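Local atomic coordinates of pectinesterase A (Erwinia chrysanthemi, PDB entry 2NTP), a protein that hydrolyses the methyl esters of pectin's galacturonosyl chain, releasing methanol, probably the first step in plant-tissue maceration and soft rot. Residues 135-140 against 157-162; 150-155 against 171-176. All blocks are in the same frame, centred on the assembly; numbering follows the deposited sequence.

Contact 1 of 2, residues 135-140 against 157-162. With ADA (alpha-D-galactopyranuronic acid), chain C.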
ATOM      1  N   VAL A 135      -4.759   1.582  -5.522  1.00  8.40           N
ATOM      2  CA  VAL A 135      -6.195   1.847  -5.567  1.00  9.47           C
ATOM      3  C   VAL A 135      -6.331   3.313  -5.947  1.00 10.14           C
ATOM      4  O   VAL A 135      -5.851   4.188  -5.225  1.00 10.23           O
ATOM      5  CB  VAL A 135      -6.883   1.556  -4.204  1.00  9.24           C
ATOM      6  CG1 VAL A 135      -8.397   1.773  -4.311  1.00 10.21           C
ATOM      7  CG2 VAL A 135      -6.592   0.134  -3.744  1.00  9.32           C
ATOM      8  N   THR A 136      -6.961   3.582  -7.092  1.00 11.25           N
ATOM      9  CA  THR A 136      -6.983   4.938  -7.658  1.00 12.83           C
ATOM     10  C   THR A 136      -8.164   5.765  -7.152  1.00 14.01           C
ATOM     11  O   THR A 136      -8.973   5.283  -6.366  1.00 14.41           O
ATOM     12  CB  THR A 136      -7.023   4.922  -9.207  1.00 12.64           C
ATOM     13  OG1 THR A 136      -8.335   4.554  -9.658  1.00 12.77           O
ATOM     14  CG2 THR A 136      -5.996   3.952  -9.765  1.00 12.10           C
ATOM     15  N   LYS A 137      -8.264   7.003  -7.630  1.00 15.95           N
ATOM     16  CA  LYS A 137      -9.403   7.875  -7.304  1.00 17.50           C
ATOM     17  C   LYS A 137     -10.758   7.305  -7.736  1.00 18.01           C
ATOM     18  O   LYS A 137     -11.799   7.663  -7.168  1.00 18.86           O
ATOM     19  CB  LYS A 137      -9.191   9.279  -7.879  1.00 17.97           C
ATOM     20  CG  LYS A 137      -8.011  10.005  -7.269  1.00 19.70           C
ATOM     21  CD  LYS A 137      -8.136  11.509  -7.405  1.00 22.21           C
ATOM     22  CE  LYS A 137      -7.018  12.208  -6.649  1.00 23.33           C
ATOM     23  NZ  LYS A 137      -7.303  13.655  -6.465  1.00 25.10           N
ATOM     24  N   SER A 138     -10.732   6.405  -8.721  1.00 18.17           N
ATOM     25  CA  SER A 138     -11.929   5.744  -9.258  1.00 18.45           C
ATOM     26  C   SER A 138     -12.209   4.439  -8.527  1.00 18.08           C
ATOM     27  O   SER A 138     -13.161   3.706  -8.845  1.00 18.73           O
ATOM     28  CB  SER A 138     -11.750   5.469 -10.751  1.00 18.25           C
ATOM     29  OG  SER A 138     -11.461   6.665 -11.448  1.00 19.81           O
ATOM     30  N   GLY A 139     -11.344   4.137  -7.565  1.00 17.34           N
ATOM     31  CA  GLY A 139     -11.547   3.023  -6.674  1.00 16.02           C
ATOM     32  C   GLY A 139     -12.294   3.522  -5.459  1.00 15.16           C
ATOM     33  O   GLY A 139     -11.931   4.543  -4.847  1.00 15.39           O
ATOM     34  N   ASP A 140     -13.376   2.827  -5.144  1.00 13.57           N
ATOM     35  CA  ASP A 140     -14.050   2.979  -3.867  1.00 12.03           C
ATOM     36  C   ASP A 140     -14.601   1.616  -3.492  1.00 10.82           C
ATOM     37  O   ASP A 140     -15.009   0.847  -4.362  1.00 10.80           O
ATOM     38  CB  ASP A 140     -15.178   4.017  -3.944  1.00 11.97           C
ATOM     39  CG  ASP A 140     -15.789   4.327  -2.582  1.00 12.46           C
ATOM     40  OD1 ASP A 140     -15.098   4.171  -1.546  1.00 11.02           O
ATOM     41  OD2 ASP A 140     -16.971   4.736  -2.543  1.00 12.53           O
ATOM     42  N   TYR A 157      -0.260   1.863  -2.629  1.00  5.82           N
ATOM     43  CA  TYR A 157      -0.664   3.224  -2.974  1.00  6.48           C
ATOM     44  C   TYR A 157      -2.184   3.263  -2.852  1.00  6.92           C
ATOM     45  O   TYR A 157      -2.886   2.707  -3.690  1.00  6.97           O
ATOM     46  CB  TYR A 157      -0.235   3.523  -4.420  1.00  7.02           C
ATOM     47  CG  TYR A 157      -0.286   4.978  -4.884  1.00  7.23           C
ATOM     48  CD1 TYR A 157      -0.893   5.980  -4.120  1.00  7.96           C
ATOM     49  CD2 TYR A 157       0.271   5.343  -6.114  1.00  8.39           C
ATOM     50  CE1 TYR A 157      -0.937   7.310  -4.570  1.00  8.19           C
ATOM     51  CE2 TYR A 157       0.228   6.660  -6.571  1.00  9.17           C
ATOM     52  CZ  TYR A 157      -0.368   7.635  -5.796  1.00  9.15           C
ATOM     53  OH  TYR A 157      -0.404   8.934  -6.258  1.00 10.40           O
ATOM     54  N   VAL A 158      -2.687   3.883  -1.789  1.00  7.35           N
ATOM     55  CA  VAL A 158      -4.128   3.983  -1.569  1.00  8.02           C
ATOM     56  C   VAL A 158      -4.620   5.419  -1.772  1.00  8.74           C
ATOM     57  O   VAL A 158      -4.356   6.296  -0.953  1.00  8.78           O
ATOM     58  CB  VAL A 158      -4.554   3.428  -0.174  1.00  7.85           C
ATOM     59  CG1 VAL A 158      -4.627   1.899  -0.203  1.00  8.07           C
ATOM     60  CG2 VAL A 158      -3.600   3.895   0.924  1.00  7.85           C
ATOM     61  N   SER A 159      -5.321   5.643  -2.884  1.00  9.87           N
ATOM     62  CA  SER A 159      -5.873   6.958  -3.210  1.00 11.03           C
ATOM     63  C   SER A 159      -7.403   6.905  -3.276  1.00 11.82           C
ATOM     64  O   SER A 159      -7.991   5.836  -3.177  1.00 12.76           O
ATOM     65  CB  SER A 159      -5.289   7.444  -4.542  1.00 11.16           C
ATOM     66  OG  SER A 159      -5.624   8.798  -4.802  1.00 11.42           O
ATOM     67  N   GLY A 160      -8.035   8.066  -3.414  1.00 12.33           N
ATOM     68  CA  GLY A 160      -9.483   8.153  -3.610  1.00 12.50           C
ATOM     69  C   GLY A 160     -10.345   7.752  -2.428  1.00 12.03           C
ATOM     70  O   GLY A 160     -10.316   8.393  -1.381  1.00 13.09           O
ATOM     71  N   GLY A 161     -11.123   6.687  -2.612  1.00 11.56           N
ATOM     72  CA  GLY A 161     -12.172   6.323  -1.669  1.00 10.69           C
ATOM     73  C   GLY A 161     -11.733   5.406  -0.544  1.00 10.10           C
ATOM     74  O   GLY A 161     -10.627   5.541  -0.010  1.00  9.98           O
ATOM     75  N   ARG A 162     -12.607   4.465  -0.198  1.00  9.33           N
ATOM     76  CA  ARG A 162     -12.398   3.584   0.947  1.00  8.90           C
ATOM     77  C   ARG A 162     -11.869   2.224   0.532  1.00  8.33           C
ATOM     78  O   ARG A 162     -12.349   1.619  -0.423  1.00  8.34           O
ATOM     79  CB  ARG A 162     -13.697   3.405   1.739  1.00  9.23           C
ATOM     80  CG  ARG A 162     -14.434   4.702   2.002  1.00 11.26           C
ATOM     81  CD  ARG A 162     -15.671   4.796   1.115  1.00 16.35           C
ATOM     82  NE  ARG A 162     -16.848   4.477   1.891  1.00 17.84           N
ATOM     83  CZ  ARG A 162     -18.079   4.315   1.414  1.00 16.93           C
ATOM     84  NH1 ARG A 162     -18.351   4.408   0.113  1.00 16.51           N
ATOM     85  NH2 ARG A 162     -19.046   4.040   2.268  1.00 17.45           N
TER
HETATM   86  C1  ADA C   5       4.323  12.574  -7.780  1.00 16.32           C
HETATM   87  C2  ADA C   5       2.902  13.092  -7.555  1.00 16.69           C
HETATM   88  C3  ADA C   5       1.912  11.932  -7.424  1.00 17.80           C
HETATM   89  C4  ADA C   5       2.045  10.959  -8.599  1.00 18.88           C
HETATM   90  C5  ADA C   5       3.502  10.515  -8.733  1.00 18.26           C
HETATM   91  C6  ADA C   5       3.702   9.592  -9.906  1.00 18.91           C
HETATM   92  O2  ADA C   5       2.895  13.882  -6.364  1.00 16.06           O
HETATM   93  O3  ADA C   5       0.568  12.429  -7.308  1.00 18.22           O
HETATM   94  O4  ADA C   5       1.654  11.588  -9.828  1.00 21.91           O
HETATM   95  O5  ADA C   5       4.347  11.665  -8.886  1.00 17.16           O
HETATM   96  O6B ADA C   5       2.887   8.664 -10.098  1.00 17.60           O
HETATM   97  O6A ADA C   5       4.688   9.790 -10.645  1.00 20.30           O
HETATM   98  O   HOH W   1     -10.869   2.869  -2.581  1.00 27.35           O

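Contact 2 of 2, residues 150-155 against 171-176. With ADA (alpha-D-galactopyranuronic acid), chain B; ADA (alpha-D-galactopyranuronic acid), chain D.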
ATOM      1  N   VAL A 150       3.662  -7.310  -1.544  1.00  4.86           N
ATOM      2  CA  VAL A 150       5.123  -7.358  -1.460  1.00  5.09           C
ATOM      3  C   VAL A 150       5.795  -6.254  -2.264  1.00  5.45           C
ATOM      4  O   VAL A 150       5.517  -6.077  -3.450  1.00  5.41           O
ATOM      5  CB  VAL A 150       5.663  -8.730  -1.936  1.00  5.16           C
ATOM      6  CG1 VAL A 150       7.179  -8.728  -1.962  1.00  5.57           C
ATOM      7  CG2 VAL A 150       5.129  -9.862  -1.036  1.00  5.11           C
ATOM      8  N   GLY A 151       6.687  -5.522  -1.607  1.00  5.47           N
ATOM      9  CA  GLY A 151       7.527  -4.548  -2.298  1.00  5.19           C
ATOM     10  C   GLY A 151       8.569  -3.993  -1.355  1.00  5.26           C
ATOM     11  O   GLY A 151       8.793  -4.537  -0.261  1.00  4.84           O
ATOM     12  N   TYR A 152       9.221  -2.921  -1.791  1.00  5.10           N
ATOM     13  CA  TYR A 152      10.158  -2.193  -0.952  1.00  4.94           C
ATOM     14  C   TYR A 152       9.640  -0.758  -0.818  1.00  5.23           C
ATOM     15  O   TYR A 152       8.875  -0.457   0.098  1.00  5.33           O
ATOM     16  CB  TYR A 152      11.582  -2.260  -1.529  1.00  5.17           C
ATOM     17  CG  TYR A 152      12.206  -3.648  -1.505  1.00  4.76           C
ATOM     18  CD1 TYR A 152      12.932  -4.088  -0.395  1.00  5.91           C
ATOM     19  CD2 TYR A 152      12.071  -4.517  -2.589  1.00  5.32           C
ATOM     20  CE1 TYR A 152      13.505  -5.365  -0.366  1.00  6.22           C
ATOM     21  CE2 TYR A 152      12.645  -5.796  -2.568  1.00  6.51           C
ATOM     22  CZ  TYR A 152      13.365  -6.207  -1.460  1.00  6.19           C
ATOM     23  OH  TYR A 152      13.940  -7.469  -1.437  1.00  6.36           O
ATOM     24  N   GLN A 153      10.026   0.116  -1.740  1.00  4.96           N
ATOM     25  CA  GLN A 153       9.538   1.492  -1.714  1.00  5.62           C
ATOM     26  C   GLN A 153       8.152   1.591  -2.344  1.00  5.06           C
ATOM     27  O   GLN A 153       7.949   1.143  -3.480  1.00  5.03           O
ATOM     28  CB  GLN A 153      10.523   2.416  -2.431  1.00  5.28           C
ATOM     29  CG  GLN A 153      10.177   3.910  -2.317  1.00  6.64           C
ATOM     30  CD  GLN A 153      11.318   4.810  -2.764  1.00  7.31           C
ATOM     31  OE1 GLN A 153      12.381   4.335  -3.151  1.00  9.65           O
ATOM     32  NE2 GLN A 153      11.102   6.118  -2.698  1.00  9.03           N
ATOM     33  N   ASP A 154       7.206   2.179  -1.606  1.00  5.01           N
ATOM     34  CA  ASP A 154       5.867   2.489  -2.143  1.00  5.16           C
ATOM     35  C   ASP A 154       5.013   1.246  -2.480  1.00  5.06           C
ATOM     36  O   ASP A 154       4.252   1.232  -3.452  1.00  4.92           O
ATOM     37  CB  ASP A 154       5.978   3.421  -3.376  1.00  5.23           C
ATOM     38  CG  ASP A 154       6.262   4.874  -3.004  1.00  6.74           C
ATOM     39  OD1 ASP A 154       6.683   5.139  -1.858  1.00  9.14           O
ATOM     40  OD2 ASP A 154       6.062   5.761  -3.862  1.00  7.06           O
ATOM     41  N   THR A 155       5.117   0.207  -1.658  1.00  4.90           N
ATOM     42  CA  THR A 155       4.383  -1.045  -1.913  1.00  4.76           C
ATOM     43  C   THR A 155       2.879  -0.861  -2.178  1.00  5.09           C
ATOM     44  O   THR A 155       2.357  -1.386  -3.161  1.00  5.11           O
ATOM     45  CB  THR A 155       4.585  -2.032  -0.750  1.00  4.52           C
ATOM     46  OG1 THR A 155       5.993  -2.226  -0.552  1.00  4.35           O
ATOM     47  CG2 THR A 155       3.903  -3.385  -1.047  1.00  5.23           C
ATOM     48  N   SER A 171       4.580  -5.757   3.187  1.00  4.84           N
ATOM     49  CA  SER A 171       6.002  -5.556   3.434  1.00  4.87           C
ATOM     50  C   SER A 171       6.535  -4.391   2.619  1.00  5.01           C
ATOM     51  O   SER A 171       6.005  -4.072   1.548  1.00  5.26           O
ATOM     52  CB  SER A 171       6.796  -6.824   3.099  1.00  5.15           C
ATOM     53  OG  SER A 171       6.896  -7.017   1.703  1.00  5.31           O
ATOM     54  N   GLY A 172       7.595  -3.770   3.128  1.00  4.92           N
ATOM     55  CA  GLY A 172       8.241  -2.673   2.421  1.00  4.91           C
ATOM     56  C   GLY A 172       9.265  -1.926   3.247  1.00  4.83           C
ATOM     57  O   GLY A 172       9.613  -2.326   4.364  1.00  5.06           O
ATOM     58  N   THR A 173       9.736  -0.818   2.687  1.00  4.47           N
ATOM     59  CA  THR A 173      10.769  -0.005   3.317  1.00  4.49           C
ATOM     60  C   THR A 173      10.296   1.444   3.466  1.00  4.50           C
ATOM     61  O   THR A 173       9.793   1.839   4.526  1.00  4.67           O
ATOM     62  CB  THR A 173      12.081  -0.075   2.506  1.00  4.56           C
ATOM     63  OG1 THR A 173      11.797   0.205   1.132  1.00  4.80           O
ATOM     64  CG2 THR A 173      12.698  -1.473   2.601  1.00  4.98           C
ATOM     65  N   VAL A 174      10.422   2.218   2.393  1.00  4.51           N
ATOM     66  CA  VAL A 174      10.100   3.647   2.426  1.00  4.94           C
ATOM     67  C   VAL A 174       8.667   3.898   1.969  1.00  4.97           C
ATOM     68  O   VAL A 174       8.308   3.575   0.836  1.00  4.92           O
ATOM     69  CB  VAL A 174      11.087   4.459   1.538  1.00  4.94           C
ATOM     70  CG1 VAL A 174      10.581   5.892   1.307  1.00  5.82           C
ATOM     71  CG2 VAL A 174      12.485   4.465   2.154  1.00  5.93           C
ATOM     72  N   ASP A 175       7.859   4.478   2.862  1.00  5.29           N
ATOM     73  CA  ASP A 175       6.502   4.918   2.532  1.00  5.35           C
ATOM     74  C   ASP A 175       5.671   3.776   1.950  1.00  5.33           C
ATOM     75  O   ASP A 175       5.007   3.951   0.924  1.00  5.64           O
ATOM     76  CB  ASP A 175       6.539   6.110   1.547  1.00  5.53           C
ATOM     77  CG  ASP A 175       7.292   7.322   2.096  1.00  5.97           C
ATOM     78  OD1 ASP A 175       7.673   7.319   3.278  1.00  6.01           O
ATOM     79  OD2 ASP A 175       7.502   8.295   1.332  1.00  7.12           O
ATOM     80  N   PHE A 176       5.715   2.602   2.585  1.00  4.99           N
ATOM     81  CA  PHE A 176       5.143   1.418   1.934  1.00  5.23           C
ATOM     82  C   PHE A 176       3.617   1.310   1.989  1.00  4.85           C
ATOM     83  O   PHE A 176       3.028   0.460   1.319  1.00  5.12           O
ATOM     84  CB  PHE A 176       5.908   0.104   2.222  1.00  5.37           C
ATOM     85  CG  PHE A 176       5.799  -0.424   3.639  1.00  6.10           C
ATOM     86  CD1 PHE A 176       4.724  -1.229   4.023  1.00  6.62           C
ATOM     87  CD2 PHE A 176       6.826  -0.196   4.560  1.00  6.42           C
ATOM     88  CE1 PHE A 176       4.645  -1.766   5.320  1.00  5.89           C
ATOM     89  CE2 PHE A 176       6.766  -0.735   5.859  1.00  5.83           C
ATOM     90  CZ  PHE A 176       5.672  -1.515   6.240  1.00  6.18           C
TER
HETATM   91  C1  ADA B   3      11.083   9.931  -2.818  1.00 13.01           C
HETATM   92  C2  ADA B   3      10.524  11.278  -3.266  1.00 12.40           C
HETATM   93  C3  ADA B   3       9.358  11.685  -2.362  1.00 12.91           C
HETATM   94  C4  ADA B   3       8.319  10.562  -2.304  1.00 12.20           C
HETATM   95  C5  ADA B   3       8.995   9.278  -1.819  1.00 12.63           C
HETATM   96  C6  ADA B   3       8.061   8.098  -1.729  1.00 13.13           C
HETATM   97  O2  ADA B   3      11.569  12.257  -3.223  1.00 13.31           O
HETATM   98  O3  ADA B   3       8.771  12.903  -2.841  1.00 13.63           O
HETATM   99  O4  ADA B   3       7.799  10.330  -3.619  1.00 11.38           O
HETATM  100  O5  ADA B   3      10.045   8.950  -2.742  1.00 11.86           O
HETATM  101  O6B ADA B   3       6.926   8.212  -1.202  1.00 14.32           O
HETATM  102  O6A ADA B   3       8.484   7.018  -2.190  1.00 13.96           O
HETATM  103  C1  ADA D   2      13.754   8.633   1.046  1.00 17.95           C
HETATM  104  C2  ADA D   2      13.555   7.870  -0.264  1.00 15.07           C
HETATM  105  C3  ADA D   2      13.873   8.760  -1.464  1.00 14.54           C
HETATM  106  C4  ADA D   2      13.178  10.121  -1.355  1.00 13.74           C
HETATM  107  C5  ADA D   2      13.407  10.764   0.012  1.00 15.04           C
HETATM  108  C6  ADA D   2      12.616  12.038   0.122  1.00 15.36           C
HETATM  109  O2  ADA D   2      14.422   6.736  -0.283  1.00 15.31           O
HETATM  110  O3  ADA D   2      13.490   8.102  -2.679  1.00 13.06           O
HETATM  111  O4  ADA D   2      11.765   9.987  -1.549  1.00 13.17           O
HETATM  112  O5  ADA D   2      12.995   9.846   1.033  1.00 14.74           O
HETATM  113  O6B ADA D   2      11.960  12.245   1.164  1.00 15.63           O
HETATM  114  O6A ADA D   2      12.638  12.847  -0.833  1.00 15.90           O

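Contact 1 of 2, residues 135-140 against 157-162
V135 and V158 pair in parallel strands, and their contact illustrates how one coil of a beta-helix rests on the next. V135 N donates to Y157 O (2.9 Å), and V135 O receives S159 N. On the same face of the sheet V135 CG2 approaches V158 CG1 at 4.4 Å. Past the strand ends the backbones close in until K137 CA and G160 CA are 3.7 Å apart. Glycines at 160 and 161 let them come this near, G160 at positive phi, and G161 N donates a hydrogen bond to G139 O (3.2 Å). A salt bridge holds the far end: CG anti to the backbone N (chi1 -173°) carries the D140 carboxylate to R162, and D140 OD2 accepts R162 NH1 on its syn side (3.0 Å) while NH2 turns to D336.

The outer side is looser. A type I turn from T136 to G139 lifts S138 off the other segment, S138 N bonding in an ST turn to T136 OG1, itself hydrogen-bonded to S94; the extended K137 chain leaves after its CG passes S159 OG, which is hydrogen-bonded to D180. On the side of the glycan pocket the Y157 ring stacks with Y134 and F178, Y157 OH 3.8 Å from O3 of a bound galacturonate. Strand 133-135 lies beside 156-158, last of its four-stranded sheet, and the loops after them lead into adjacent parallel strands 142-145 and 162-166.

Contact 2 of 2, residues 150-155 against 171-176
S171 O takes the hydroxyl of T155, OG1 lying 2.8 Å away in the carbonyl plane, and the start of one corner is thereby tied to the end of the other. G172 follows, packed between Y152 O, T155 OG1 and the CB of F176. Its CA points a hydrogen at G151 O (3.3 Å). T173 N then bonds to Y152 O, coming from above the carbonyl plane, 49° out of it. With OG1 set between its own N and C (chi1 51°), T173 sends CG2 the other way, to the edge of the Y152 ring, 4.0 Å from CD1; R193 makes a cation-pi contact with the same ring.

These corners belong to successive coils of the right-handed parallel beta-helix of pectin methylesterases, where strands 147-150 and 169-172 leave their shared sheet, and the stacked turns carry the catalytic groups. V174 O accepts D154 N nearly head-on (3.0 Å), and V174 CB backs the Q153 chain at CG. Extended from a CG anti to N (chi1 -173°), Q153 brings NE2 to O6A of the chain B galacturonate at 2.8 Å and to O3 of chain D, while OE1 is held by T128; Q153 is the transition-state stabiliser.

D175, the nucleophile, places OD2 2.6 Å from O6B of that chain B sugar, its OD1 salt-bridged to R243. The proton donor D154 has OD1 2.6 Å from O6A, so the two acids meet the two oxygens of one carboxylate. F176 turns back beneath the strand end, the face of its ring under G172 N, which sits 3.8 Å above its centre, and its CB alongside T155 OG1.

How the contacts relate
From the N terminus, the chain enters contact 1 at 135-140, at the end of strand 133-135, and runs through strands 142-145 and 147-150 to 150-155, the first half of contact 2. Strand 156-158 comes next, and residues 157-162 close the first loop, roughly one coil of the beta-helix. Strands 162-166 and 169-172 lead to 171-176, which closes the second. Segment 150-155 lies within the first loop but its partner 171-176 beyond it, so the loops cross. With centres about 18 Å apart, they join neighbouring coils at different corners: contact 1 between a four-stranded and the ten-stranded sheet, contact 2 where strands of the eight-stranded sheet give way to the two four-stranded sheets, at the active site.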